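Local coordinates for protein ribosomal large subunit pseudouridine synthase D (Escherichia coli, PDB 1PRZ) that modifies 23S ribosomal RNA by isomerising particular uridines to pseudouridine, at residues K132-H137 and L154-T159; G109-P114 and V164-I169; E92-Y97 and A207-L212; E96-A101 and R149-L154; R122-V127 and P177-R182. All coordinates share one frame; numbering follows the deposited sequence.

Contact 1 (K132-H137 and L154-T159); sequences KPAVTH and LETGRT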
# COMPACT_ATOMS: atom_id res chain seq x y z
N LYS A 132 4.20 -12.49 14.54
CA LYS A 132 4.57 -13.19 13.32
C LYS A 132 5.81 -12.46 12.71
O LYS A 132 5.79 -11.23 12.55
CB LYS A 132 3.41 -13.15 12.31
CG LYS A 132 2.03 -13.62 12.77
CD LYS A 132 1.01 -13.54 11.60
CE LYS A 132 -0.36 -14.23 11.88
NZ LYS A 132 -1.22 -13.54 12.90
N PRO A 133 6.89 -13.20 12.37
CA PRO A 133 8.05 -12.51 11.79
C PRO A 133 7.67 -11.58 10.65
O PRO A 133 6.85 -11.92 9.80
CB PRO A 133 8.99 -13.66 11.33
CG PRO A 133 8.06 -14.91 11.28
CD PRO A 133 7.16 -14.65 12.50
N ALA A 134 8.28 -10.41 10.62
CA ALA A 134 7.97 -9.45 9.57
C ALA A 134 9.24 -8.69 9.21
O ALA A 134 10.01 -8.27 10.07
CB ALA A 134 6.89 -8.49 10.03
N VAL A 135 9.45 -8.51 7.91
CA VAL A 135 10.64 -7.83 7.43
C VAL A 135 10.21 -6.87 6.32
O VAL A 135 9.54 -7.26 5.35
CB VAL A 135 11.66 -8.86 6.83
CG1 VAL A 135 12.90 -8.13 6.30
CG2 VAL A 135 12.10 -9.87 7.91
N THR A 136 10.58 -5.60 6.50
CA THR A 136 10.28 -4.54 5.55
C THR A 136 11.58 -3.85 5.19
O THR A 136 12.33 -3.46 6.09
CB THR A 136 9.37 -3.45 6.14
OG1 THR A 136 8.12 -4.03 6.51
CG2 THR A 136 9.16 -2.32 5.10
N HIS A 137 11.84 -3.69 3.91
CA HIS A 137 13.07 -3.01 3.46
C HIS A 137 12.65 -1.66 2.93
O HIS A 137 11.63 -1.58 2.23
CB HIS A 137 13.76 -3.79 2.32
CG HIS A 137 14.16 -5.18 2.72
ND1 HIS A 137 15.05 -5.43 3.73
CD2 HIS A 137 13.72 -6.39 2.29
CE1 HIS A 137 15.15 -6.74 3.92
NE2 HIS A 137 14.35 -7.34 3.06
N LEU A 154 8.27 -5.48 0.43
CA LEU A 154 7.73 -6.45 1.37
C LEU A 154 8.37 -7.83 1.20
O LEU A 154 8.28 -8.42 0.12
CB LEU A 154 6.21 -6.57 1.17
CG LEU A 154 5.27 -5.41 1.59
CD1 LEU A 154 3.81 -5.77 1.23
CD2 LEU A 154 5.39 -5.12 3.08
N GLU A 155 9.03 -8.33 2.25
CA GLU A 155 9.60 -9.67 2.22
C GLU A 155 8.46 -10.57 2.74
O GLU A 155 8.19 -11.67 2.21
CB GLU A 155 10.83 -9.74 3.14
CG GLU A 155 11.69 -10.97 2.90
CD GLU A 155 13.04 -10.90 3.59
OE1 GLU A 155 13.88 -10.05 3.20
OE2 GLU A 155 13.28 -11.69 4.53
N THR A 156 7.81 -10.08 3.81
CA THR A 156 6.63 -10.71 4.41
C THR A 156 5.46 -9.72 4.14
O THR A 156 5.70 -8.57 3.77
CB THR A 156 6.76 -10.91 5.95
OG1 THR A 156 7.08 -9.66 6.58
CG2 THR A 156 7.83 -11.95 6.30
N GLY A 157 4.21 -10.16 4.30
CA GLY A 157 3.09 -9.26 4.05
C GLY A 157 2.04 -9.23 5.16
O GLY A 157 0.84 -9.40 4.88
N ARG A 158 2.45 -9.00 6.40
CA ARG A 158 1.49 -8.96 7.50
C ARG A 158 0.55 -7.75 7.48
O ARG A 158 0.76 -6.74 6.76
CB ARG A 158 2.20 -8.97 8.86
CG ARG A 158 3.39 -9.92 8.98
CD ARG A 158 3.01 -11.38 8.81
NE ARG A 158 4.12 -12.24 9.20
CZ ARG A 158 4.21 -13.54 8.93
NH1 ARG A 158 3.22 -14.13 8.26
NH2 ARG A 158 5.27 -14.23 9.32
N THR A 159 -0.48 -7.85 8.32
CA THR A 159 -1.49 -6.80 8.47
C THR A 159 -0.83 -5.48 8.94
O THR A 159 -0.11 -5.46 9.95
CB THR A 159 -2.60 -7.25 9.49
OG1 THR A 159 -3.27 -8.42 8.97
CG2 THR A 159 -3.62 -6.12 9.71
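Arg-158 reaches back to the backbone of Pro-133 and grips one oxygen with two nitrogens. NE and NH2 of Arg-158 each lie 2.8 Å from Pro-133 O. Both N-H bonds are bent. NH2 meets a lone pair in the carbonyl plane, while NE comes in tilted from that plane. The arginine chain turns at its second torsion (chi2 -62°), and this fold lays the guanidinium against Lys-132. Lys-132 CB covers one face of the group, 3.3 Å from Arg-158 NE. This is the solvent side, although Arg-158 holds the carbonyl. Lys-132 and Pro-133 are exposed, and the rest of the lysine chain leads away from the like charge of Arg-158.

The tight part lies around Ala-134 and Thr-156, which are buried. Thr-156 OG1 takes the N-H of Val-135 at 3.0 Å and touches Ala-134 CA at 3.1 Å. Gln-161 also bonds to OG1, so the hydroxyl has two hydrogen-bond partners.

Val-135 packs its CG1 against the carboxylate of Glu-155, 3.8 Å from Glu-155 OE1. The same oxygen accepts from His-137 NE2 at 2.8 Å in a nearly straight bond (168°). Glu-155 OE1 lies near the plane of the His-137 ring. The N-H reaches that oxygen on its anti side, tilted from the carboxylate plane. His-137 ND1 bonds to Thr-110, which leaves the ring little freedom to turn.

Thr-136 and Leu-154 form an antiparallel non-hydrogen-bonded pair. This is the open end of a beta hairpin, where strand 147-154 gives way to the loop before helix 161-168.

Contact 2 (G109-P114 and V164-I169); sequences GTVDEP and VHMAHI
Val-111 sets its CG1 methyl squarely over the ring of His-165. The methyl carbon, Val-111 CG1, is 3.5 Å from the centroid of the His-165 ring and 13° off the ring normal, a clear CH-pi contact. The valine points CG1 away from its own backbone N (chi1 177°). This leaves CG2 for the other neighbours on the helix. Val-111 CG2 meets the CE methyl of Met-166, a selenomethionine in this crystal, at 3.9 Å. Val-111 CG2 is also 3.9 Å from Ile-169 CG2. Met-166 starts out away from the strand, and bends in its chain bring its methyl back. One valine thus fits against three residues of the helix and its end.

The contact thins out towards Glu-113. Glu-113 CG stands 4.1 Å from His-168 NE2, and the two side chains cross at about a right angle. His-168 is exposed, so this margin faces solvent.

The next shell helps to place the histidine. His-165 NE2 makes a weak hydrogen bond to Ala-134 O, while ND1 is buried with no partner in the model. Thr-136 also touches this ring, and its backbone is bonded to that of Val-111. Ile-169 is the first residue to leave helical geometry, yet Ile-169 N still bonds to His-165 O at 3.2 Å.

The helix 161-168 therefore lies against strand 109-117. Val-127 of the edge strand 125-127 packs on Glu-113, His-165 and His-168. Strand 135-143, the other neighbour of strand 109-117, adds Tyr-138, which touches Ile-169.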
# COMPACT_ATOMS: atom_id res chain seq x y z
N GLY A 109 17.06 1.35 5.09
CA GLY A 109 17.36 0.24 5.97
C GLY A 109 16.34 -0.89 5.94
O GLY A 109 15.60 -1.08 4.95
N THR A 110 16.34 -1.67 7.01
CA THR A 110 15.43 -2.81 7.12
C THR A 110 14.85 -2.84 8.50
O THR A 110 15.53 -2.57 9.48
CB THR A 110 16.18 -4.15 6.88
OG1 THR A 110 16.70 -4.16 5.55
CG2 THR A 110 15.23 -5.35 7.03
N VAL A 111 13.55 -3.12 8.56
CA VAL A 111 12.91 -3.26 9.83
C VAL A 111 12.55 -4.73 9.86
O VAL A 111 11.80 -5.23 9.02
CB VAL A 111 11.62 -2.44 10.00
CG1 VAL A 111 11.02 -2.76 11.35
CG2 VAL A 111 11.92 -0.93 9.90
N ASP A 112 13.15 -5.43 10.81
CA ASP A 112 12.93 -6.86 10.98
C ASP A 112 12.46 -7.01 12.43
O ASP A 112 13.29 -7.14 13.32
CB ASP A 112 14.24 -7.61 10.76
CG ASP A 112 14.08 -9.11 10.89
OD1 ASP A 112 13.12 -9.58 11.55
OD2 ASP A 112 14.93 -9.84 10.32
N GLU A 113 11.15 -6.96 12.64
CA GLU A 113 10.53 -7.07 13.97
C GLU A 113 9.17 -7.73 13.79
O GLU A 113 8.39 -7.32 12.93
CB GLU A 113 10.33 -5.68 14.56
CG GLU A 113 11.59 -4.81 14.59
CD GLU A 113 12.58 -5.20 15.68
OE1 GLU A 113 12.26 -6.10 16.49
OE2 GLU A 113 13.68 -4.60 15.73
N PRO A 114 8.86 -8.76 14.61
CA PRO A 114 7.57 -9.47 14.51
C PRO A 114 6.36 -8.57 14.78
O PRO A 114 6.46 -7.54 15.45
CB PRO A 114 7.70 -10.59 15.55
CG PRO A 114 9.19 -10.71 15.79
CD PRO A 114 9.65 -9.27 15.74
N VAL A 164 2.86 -0.14 10.50
CA VAL A 164 3.31 -0.35 11.88
C VAL A 164 4.84 -0.35 11.99
O VAL A 164 5.38 0.16 12.95
CB VAL A 164 2.70 -1.63 12.52
CG1 VAL A 164 3.33 -2.89 11.97
CG2 VAL A 164 2.93 -1.57 14.05
N HIS A 165 5.52 -0.86 10.96
CA HIS A 165 6.98 -0.85 11.00
C HIS A 165 7.52 0.57 10.95
O HIS A 165 8.47 0.91 11.68
CB HIS A 165 7.58 -1.66 9.84
CG HIS A 165 7.80 -3.10 10.16
ND1 HIS A 165 7.67 -3.60 11.45
CD2 HIS A 165 8.19 -4.14 9.39
CE1 HIS A 165 7.96 -4.89 11.45
NE2 HIS A 165 8.28 -5.25 10.21
N MSE A 166 6.93 1.40 10.08
CA MSE A 166 7.38 2.77 9.99
C MSE A 166 7.08 3.49 11.30
O MSE A 166 7.92 4.22 11.85
CB MSE A 166 6.72 3.49 8.80
CG MSE A 166 7.26 3.01 7.42
SE MSE A 166 9.24 3.15 7.22
CE MSE A 166 9.71 1.32 7.69
N ALA A 167 5.88 3.30 11.83
CA ALA A 167 5.57 3.95 13.10
C ALA A 167 6.57 3.48 14.17
O ALA A 167 6.99 4.28 15.00
CB ALA A 167 4.15 3.63 13.53
N HIS A 168 6.94 2.20 14.12
CA HIS A 168 7.86 1.59 15.08
C HIS A 168 9.19 2.33 15.10
O HIS A 168 9.73 2.60 16.16
CB HIS A 168 8.11 0.11 14.75
CG HIS A 168 9.08 -0.56 15.67
ND1 HIS A 168 8.76 -0.89 16.98
CD2 HIS A 168 10.38 -0.90 15.51
CE1 HIS A 168 9.83 -1.39 17.58
NE2 HIS A 168 10.83 -1.41 16.71
N ILE A 169 9.70 2.73 13.94
CA ILE A 169 10.95 3.45 13.95
C ILE A 169 10.83 4.96 14.07
O ILE A 169 11.81 5.66 13.81
CB ILE A 169 11.85 3.09 12.74
CG1 ILE A 169 11.14 3.47 11.43
CG2 ILE A 169 12.21 1.62 12.78
CD1 ILE A 169 11.98 3.23 10.19

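Contact 3 (E92-Y97 and A207-L212); sequences EITREY and ATMLRL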
# COMPACT_ATOMS: atom_id res chain seq x y z
N GLU A 92 8.23 -15.14 -3.14
CA GLU A 92 8.75 -14.97 -4.50
C GLU A 92 7.99 -13.92 -5.33
O GLU A 92 8.16 -13.82 -6.54
CB GLU A 92 8.72 -16.30 -5.24
CG GLU A 92 9.43 -17.41 -4.49
CD GLU A 92 9.40 -18.74 -5.23
OE1 GLU A 92 8.30 -19.19 -5.62
OE2 GLU A 92 10.48 -19.35 -5.40
N ILE A 93 7.12 -13.17 -4.67
CA ILE A 93 6.41 -12.11 -5.38
C ILE A 93 6.96 -10.75 -4.89
O ILE A 93 6.96 -10.47 -3.69
CB ILE A 93 4.88 -12.21 -5.13
CG1 ILE A 93 4.35 -13.53 -5.73
CG2 ILE A 93 4.17 -11.02 -5.79
CD1 ILE A 93 2.85 -13.61 -5.79
N THR A 94 7.47 -9.94 -5.81
CA THR A 94 7.98 -8.62 -5.41
C THR A 94 6.83 -7.59 -5.32
O THR A 94 6.10 -7.37 -6.31
CB THR A 94 9.00 -8.08 -6.41
OG1 THR A 94 10.07 -9.04 -6.55
CG2 THR A 94 9.55 -6.73 -5.95
N ARG A 95 6.67 -7.00 -4.15
CA ARG A 95 5.63 -5.97 -3.96
C ARG A 95 6.33 -4.70 -3.46
O ARG A 95 6.75 -4.63 -2.30
CB ARG A 95 4.57 -6.44 -2.96
CG ARG A 95 3.66 -7.54 -3.52
CD ARG A 95 2.76 -8.13 -2.45
NE ARG A 95 3.46 -9.03 -1.53
CZ ARG A 95 2.86 -9.66 -0.52
NH1 ARG A 95 1.56 -9.49 -0.29
NH2 ARG A 95 3.56 -10.47 0.29
N GLU A 96 6.46 -3.72 -4.35
CA GLU A 96 7.13 -2.47 -3.99
C GLU A 96 6.11 -1.36 -3.73
O GLU A 96 5.06 -1.29 -4.37
CB GLU A 96 8.10 -2.08 -5.10
CG GLU A 96 8.89 -0.84 -4.83
CD GLU A 96 9.93 -0.62 -5.91
OE1 GLU A 96 9.54 -0.15 -7.02
OE2 GLU A 96 11.11 -0.95 -5.63
N TYR A 97 6.42 -0.49 -2.76
CA TYR A 97 5.53 0.59 -2.37
C TYR A 97 6.23 1.91 -2.35
O TYR A 97 7.44 1.95 -2.15
CB TYR A 97 5.04 0.40 -0.95
CG TYR A 97 4.05 -0.69 -0.77
CD1 TYR A 97 2.70 -0.38 -0.60
CD2 TYR A 97 4.45 -2.04 -0.73
CE1 TYR A 97 1.76 -1.38 -0.38
CE2 TYR A 97 3.49 -3.06 -0.52
CZ TYR A 97 2.16 -2.71 -0.34
OH TYR A 97 1.20 -3.64 -0.05
N ALA A 207 0.90 0.90 -3.56
CA ALA A 207 1.53 -0.32 -4.07
C ALA A 207 1.83 0.01 -5.54
O ALA A 207 0.98 -0.11 -6.43
CB ALA A 207 0.57 -1.53 -3.95
N THR A 208 3.08 0.44 -5.75
CA THR A 208 3.55 0.95 -7.01
C THR A 208 4.09 -0.01 -8.09
O THR A 208 4.00 0.29 -9.27
CB THR A 208 4.59 2.08 -6.68
OG1 THR A 208 4.73 2.94 -7.82
CG2 THR A 208 5.95 1.46 -6.29
N MSE A 209 4.62 -1.16 -7.69
CA MSE A 209 5.19 -2.12 -8.65
C MSE A 209 4.96 -3.53 -8.11
O MSE A 209 4.99 -3.76 -6.90
CB MSE A 209 6.71 -1.83 -8.84
CG MSE A 209 7.41 -2.80 -9.81
SE MSE A 209 8.08 -4.34 -8.87
CE MSE A 209 9.83 -3.59 -8.37
N LEU A 210 4.70 -4.46 -9.02
CA LEU A 210 4.43 -5.82 -8.66
C LEU A 210 5.11 -6.69 -9.71
O LEU A 210 4.92 -6.49 -10.90
CB LEU A 210 2.92 -6.03 -8.69
CG LEU A 210 2.47 -7.46 -8.48
CD1 LEU A 210 2.89 -7.91 -7.11
CD2 LEU A 210 0.94 -7.50 -8.64
N ARG A 211 5.92 -7.64 -9.26
CA ARG A 211 6.61 -8.51 -10.20
C ARG A 211 6.47 -9.97 -9.75
O ARG A 211 6.51 -10.27 -8.55
CB ARG A 211 8.08 -8.07 -10.29
CG ARG A 211 8.94 -8.87 -11.25
CD ARG A 211 10.42 -8.66 -10.89
NE ARG A 211 10.84 -7.31 -11.20
CZ ARG A 211 11.71 -6.59 -10.48
NH1 ARG A 211 12.24 -7.11 -9.37
NH2 ARG A 211 12.04 -5.36 -10.88
N LEU A 212 6.28 -10.88 -10.70
CA LEU A 212 6.11 -12.27 -10.32
C LEU A 212 6.35 -13.18 -11.52
O LEU A 212 6.44 -12.73 -12.66
CB LEU A 212 4.68 -12.49 -9.78
CG LEU A 212 3.51 -12.16 -10.72
CD1 LEU A 212 3.31 -13.24 -11.78
CD2 LEU A 212 2.23 -12.00 -9.89
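Tyr-97 has its CG anti to the carbonyl carbon (chi1 -72°), which brings one ring face over Ala-207. Met-209 instead has CG anti to the backbone N (chi1 179°), then bends back so that its CE reaches the side-chain carboxylate of Glu-96. Strands 94-97 and 207-212 run antiparallel here, with a classic beta bulge where Thr-208 and Met-209 both face Glu-96. Glu-96 O takes weak bonds from both their amides, 3.0 Å from Thr-208 N and 3.4 Å from Met-209 N. Glu-96 N completes the bulge by bonding to Met-209 O at 2.9 Å. Beyond it the ladder is regular, with Thr-94 and Arg-211 as a hydrogen-bonded pair.

One face of the sheet carries Tyr-97, Arg-95, Ala-207 and Leu-210. Ala-207 CB meets Tyr-97 CE1 at 3.8 Å. A serine at Tyr-97 would probably leave Ala-207 without its aromatic cover and open a gap beside Leu-64.

The other face carries Thr-94, Glu-96, Met-209 and Arg-211. The arginine sends its charge on to Glu-222. The carboxylate of Glu-96 is held chiefly by Arg-153. Back on the face of Tyr-97, Leu-210 CD1 rests 3.6 Å from Ile-93 CG2.

Contact 4 (E96-A101 and R149-L154); sequences EYEAVA and RLRLRL
Tyr-97 and Leu-152 form an antiparallel hydrogen-bonded pair. Tyr-97 N to Leu-152 O and Leu-152 N to Tyr-97 O are both 2.8 Å. Ala-99 and Leu-150 repeat the pattern. Between them, Arg-151 CA comes 3.1 Å from Tyr-97 O in a CA-H to O contact.

Salt bridges fill one face. Arg-153 approaches Glu-96 side-on, with NE and NH2 both 2.7 Å from Glu-96 OE2. Both come from the same side, above the carboxylate plane. Arg-139 is a further partner of that oxygen. A water donates to Glu-96 OE1 and makes a weak bond with Arg-153 NH2. Glu-96 OE1 and Arg-151 NE form only a long ion pair, 3.9 Å, the oxygen well out of the guanidinium plane. Glu-98 OE1 receives Arg-151 NH1 at 2.7 Å, almost end-on, and the two flat groups are nearly coplanar (14°). Glu-98 OE2 has a weak bond to Arg-149 NH1 at 3.3 Å, while Arg-149 turns its NE to Glu-142. The two buried glutamates probably offset the charge of the three partly exposed arginines across from them.

Apolar groups hold the opposite face. Leu-154 CD1 presses on Tyr-97 CE2 at 3.2 Å, a tight fit. Ala-99 CB lies 3.7 Å from Leu-152 CD1, and Leu-150 reaches Ala-101.

These neighbouring strands lie in the middle of the antiparallel sheet of this pseudouridine synthase catalytic domain, charged on one face and covered by helix 161-168 on the other.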
# COMPACT_ATOMS: atom_id res chain seq x y z
N GLU A 96 6.46 -3.72 -4.35
CA GLU A 96 7.13 -2.47 -3.99
C GLU A 96 6.11 -1.36 -3.73
O GLU A 96 5.06 -1.29 -4.37
CB GLU A 96 8.10 -2.08 -5.10
CG GLU A 96 8.89 -0.84 -4.83
CD GLU A 96 9.93 -0.62 -5.91
OE1 GLU A 96 9.54 -0.15 -7.02
OE2 GLU A 96 11.11 -0.95 -5.63
N TYR A 97 6.42 -0.49 -2.76
CA TYR A 97 5.53 0.59 -2.37
C TYR A 97 6.23 1.91 -2.35
O TYR A 97 7.44 1.95 -2.15
CB TYR A 97 5.04 0.40 -0.95
CG TYR A 97 4.05 -0.69 -0.77
CD1 TYR A 97 2.70 -0.38 -0.60
CD2 TYR A 97 4.45 -2.04 -0.73
CE1 TYR A 97 1.76 -1.38 -0.38
CE2 TYR A 97 3.49 -3.06 -0.52
CZ TYR A 97 2.16 -2.71 -0.34
OH TYR A 97 1.20 -3.64 -0.05
N GLU A 98 5.48 2.98 -2.59
CA GLU A 98 6.00 4.33 -2.46
C GLU A 98 5.20 4.89 -1.26
O GLU A 98 4.00 4.65 -1.14
CB GLU A 98 5.74 5.18 -3.69
CG GLU A 98 6.28 6.56 -3.48
CD GLU A 98 7.02 7.09 -4.69
OE1 GLU A 98 7.86 6.36 -5.28
OE2 GLU A 98 6.77 8.27 -5.02
N ALA A 99 5.87 5.65 -0.40
CA ALA A 99 5.22 6.18 0.78
C ALA A 99 5.84 7.50 1.15
O ALA A 99 6.96 7.81 0.74
CB ALA A 99 5.41 5.20 1.97
N VAL A 100 5.10 8.26 1.94
CA VAL A 100 5.62 9.51 2.45
C VAL A 100 5.50 9.38 3.96
O VAL A 100 4.40 9.14 4.48
CB VAL A 100 4.82 10.73 1.98
CG1 VAL A 100 5.44 11.97 2.61
CG2 VAL A 100 4.88 10.83 0.41
N ALA A 101 6.64 9.48 4.65
CA ALA A 101 6.66 9.33 6.10
C ALA A 101 6.95 10.66 6.80
O ALA A 101 7.59 11.56 6.24
CB ALA A 101 7.70 8.29 6.51
N ARG A 149 10.29 10.84 1.41
CA ARG A 149 9.63 9.98 0.44
C ARG A 149 10.43 8.66 0.40
O ARG A 149 11.66 8.67 0.25
CB ARG A 149 9.61 10.61 -0.97
CG ARG A 149 8.96 9.71 -2.01
CD ARG A 149 8.56 10.47 -3.30
NE ARG A 149 9.68 11.00 -4.08
CZ ARG A 149 10.32 10.34 -5.05
NH1 ARG A 149 9.97 9.09 -5.37
NH2 ARG A 149 11.27 10.95 -5.77
N LEU A 150 9.72 7.53 0.52
CA LEU A 150 10.36 6.22 0.56
C LEU A 150 9.83 5.27 -0.49
O LEU A 150 8.74 5.43 -1.04
CB LEU A 150 10.12 5.54 1.92
CG LEU A 150 10.38 6.35 3.20
CD1 LEU A 150 9.79 5.62 4.42
CD2 LEU A 150 11.88 6.57 3.34
N ARG A 151 10.63 4.24 -0.72
CA ARG A 151 10.23 3.15 -1.58
C ARG A 151 10.51 1.95 -0.67
O ARG A 151 11.59 1.87 -0.06
CB ARG A 151 11.10 3.07 -2.80
CG ARG A 151 10.40 2.44 -3.90
CD ARG A 151 9.92 3.51 -4.80
NE ARG A 151 10.74 3.46 -5.99
CZ ARG A 151 10.70 4.37 -6.96
NH1 ARG A 151 9.86 5.41 -6.89
NH2 ARG A 151 11.51 4.24 -8.00
N LEU A 152 9.54 1.05 -0.55
CA LEU A 152 9.69 -0.10 0.34
C LEU A 152 9.40 -1.42 -0.38
O LEU A 152 8.68 -1.45 -1.38
CB LEU A 152 8.72 0.02 1.53
CG LEU A 152 8.75 1.32 2.35
CD1 LEU A 152 7.78 2.36 1.75
CD2 LEU A 152 8.37 1.00 3.76
N ARG A 153 9.99 -2.49 0.10
CA ARG A 153 9.71 -3.80 -0.47
C ARG A 153 9.36 -4.74 0.66
O ARG A 153 10.03 -4.76 1.69
CB ARG A 153 10.88 -4.35 -1.28
CG ARG A 153 11.03 -3.56 -2.55
CD ARG A 153 11.83 -4.26 -3.61
NE ARG A 153 12.00 -3.35 -4.73
CZ ARG A 153 12.81 -3.59 -5.76
NH1 ARG A 153 13.48 -4.73 -5.79
NH2 ARG A 153 12.97 -2.66 -6.70
N LEU A 154 8.27 -5.48 0.43
CA LEU A 154 7.73 -6.45 1.37
C LEU A 154 8.37 -7.83 1.20
O LEU A 154 8.28 -8.42 0.12
CB LEU A 154 6.21 -6.57 1.17
CG LEU A 154 5.27 -5.41 1.59
CD1 LEU A 154 3.81 -5.77 1.23
CD2 LEU A 154 5.39 -5.12 3.08
O HOH W 1 12.00 -0.37 -8.52

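Contact 5 (R122-V127 and P177-R182); sequences RTHMAV and PVYGGR
His-124 and Val-178 bring the two backbones closest, with CA atoms 6.8 Å apart, and no strand pairing links the segments. Val-178 does the main work with one methyl. Its CG1, anti to the backbone N (chi1 177°), sits over the His-124 ring, 3.4 Å from the centroid and 12° off the normal, as a CH-pi contact. The same methyl lies over the face of its neighbour Tyr-179, so it is wedged between two rings. The rings themselves meet obliquely, with centroids 5.3 Å apart. With an alanine in place of His-124, the Val-178 methyl is likely to lose one of its two aromatic covers, opening a gap next to Tyr-179.

Tyr-179 supplies the polar link. Met-125 N donates to Tyr-179 OH at 2.8 Å, from the edge of the ring and near its plane. The hydroxyl is also bonded to His-160, so it has two partners. Met-125 CB touches Tyr-179 OH at 3.4 Å. Asp-176 positions the turn by bonding the amides of Val-178 and Tyr-179.

The Tyr-179 side chain is about 7 Å from that of Asp-65, the probable active-site residue. The contact thus joins edge strand 125-127 to a loop beside the probable catalytic site.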
# COMPACT_ATOMS: atom_id res chain seq x y z
N ARG A 122 -7.58 -2.16 19.75
CA ARG A 122 -8.04 -3.17 18.83
C ARG A 122 -8.08 -2.81 17.36
O ARG A 122 -8.33 -3.66 16.50
CB ARG A 122 -9.39 -3.69 19.33
CG ARG A 122 -9.37 -4.12 20.81
CD ARG A 122 -8.28 -5.14 21.11
NE ARG A 122 -8.61 -6.44 20.57
CZ ARG A 122 -7.76 -7.46 20.49
NH1 ARG A 122 -8.18 -8.62 19.98
NH2 ARG A 122 -6.50 -7.32 20.88
N THR A 123 -7.82 -1.54 17.06
CA THR A 123 -7.76 -1.05 15.68
C THR A 123 -6.28 -1.07 15.22
O THR A 123 -5.99 -0.87 14.03
CB THR A 123 -8.24 0.40 15.58
OG1 THR A 123 -7.40 1.23 16.41
CG2 THR A 123 -9.69 0.53 16.03
N HIS A 124 -5.36 -1.28 16.17
CA HIS A 124 -3.93 -1.29 15.88
C HIS A 124 -3.24 -2.66 15.87
O HIS A 124 -3.70 -3.63 16.47
CB HIS A 124 -3.12 -0.45 16.90
CG HIS A 124 -3.52 0.99 17.00
ND1 HIS A 124 -2.61 2.00 17.23
CD2 HIS A 124 -4.74 1.58 16.95
CE1 HIS A 124 -3.25 3.15 17.32
NE2 HIS A 124 -4.54 2.92 17.16
N MSE A 125 -2.10 -2.70 15.18
CA MSE A 125 -1.23 -3.87 15.15
C MSE A 125 -0.04 -3.35 15.95
O MSE A 125 0.02 -2.17 16.24
CB MSE A 125 -0.76 -4.22 13.74
CG MSE A 125 -1.83 -4.72 12.82
SE MSE A 125 -2.78 -6.31 13.50
CE MSE A 125 -1.32 -7.57 13.39
N ALA A 126 0.91 -4.20 16.30
CA ALA A 126 2.06 -3.74 17.07
C ALA A 126 3.28 -4.62 16.88
O ALA A 126 3.18 -5.79 16.52
CB ALA A 126 1.72 -3.66 18.57
N VAL A 127 4.44 -4.02 17.10
CA VAL A 127 5.67 -4.78 16.99
C VAL A 127 5.80 -5.51 18.33
O VAL A 127 5.64 -4.88 19.38
CB VAL A 127 6.91 -3.85 16.80
CG1 VAL A 127 8.19 -4.60 17.17
CG2 VAL A 127 6.97 -3.37 15.34
N PRO A 177 -4.51 7.50 9.80
CA PRO A 177 -5.45 7.81 10.88
C PRO A 177 -5.28 6.92 12.10
O PRO A 177 -5.84 7.21 13.17
CB PRO A 177 -6.81 7.65 10.19
CG PRO A 177 -6.58 6.52 9.23
CD PRO A 177 -5.17 6.76 8.70
N VAL A 178 -4.50 5.84 11.96
CA VAL A 178 -4.30 4.93 13.08
C VAL A 178 -2.95 5.16 13.78
O VAL A 178 -2.88 5.43 14.99
CB VAL A 178 -4.38 3.44 12.60
CG1 VAL A 178 -4.09 2.50 13.77
CG2 VAL A 178 -5.77 3.14 12.01
N TYR A 179 -1.87 5.05 13.01
CA TYR A 179 -0.52 5.20 13.57
C TYR A 179 0.02 6.63 13.57
O TYR A 179 0.97 6.94 14.30
CB TYR A 179 0.42 4.29 12.82
CG TYR A 179 -0.05 2.87 12.83
CD1 TYR A 179 0.07 2.09 13.98
CD2 TYR A 179 -0.68 2.31 11.71
CE1 TYR A 179 -0.43 0.80 14.03
CE2 TYR A 179 -1.18 1.03 11.74
CZ TYR A 179 -1.06 0.27 12.92
OH TYR A 179 -1.61 -0.98 12.99
N GLY A 180 -0.57 7.49 12.77
CA GLY A 180 -0.10 8.86 12.72
C GLY A 180 -0.79 9.79 13.71
O GLY A 180 -1.88 9.50 14.24
N GLY A 181 -0.15 10.92 13.98
CA GLY A 181 -0.74 11.90 14.87
C GLY A 181 -1.20 13.03 13.98
O GLY A 181 -1.46 12.82 12.79
N ARG A 182 -1.31 14.23 14.55
CA ARG A 182 -1.74 15.42 13.81
C ARG A 182 -0.64 15.84 12.84
O ARG A 182 0.54 15.68 13.14
CB ARG A 182 -2.01 16.58 14.77
CG ARG A 182 -3.11 16.35 15.78
CD ARG A 182 -4.35 17.13 15.40
NE ARG A 182 -5.37 17.10 16.46
CZ ARG A 182 -5.33 17.80 17.59
NH1 ARG A 182 -4.31 18.62 17.87
NH2 ARG A 182 -6.33 17.68 18.47

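In the fold
Contact 4 is buried at the heart of the sheet, and contact 5 lies at the surface. Contacts 1, 2 and 3 are partly buried. Contacts 3 and 4 share strand 94-102, gripping it from its two edges, and both contain Glu-96 and Tyr-97. Contacts 1 and 4 meet at Leu-154, where the hairpin ends. Contact 2 sits beside contact 1 through the pairing of strands 109-117 and 135-143. The chemistry changes with place. Strand ladders dominate contacts 3 and 4, with cross-strand ion pairs to buried glutamates in the latter. Contact 1 mixes side chains gripping backbone with a histidine-carboxylate bond, while contacts 2 and 5 rest on a valine methyl over a histidine ring.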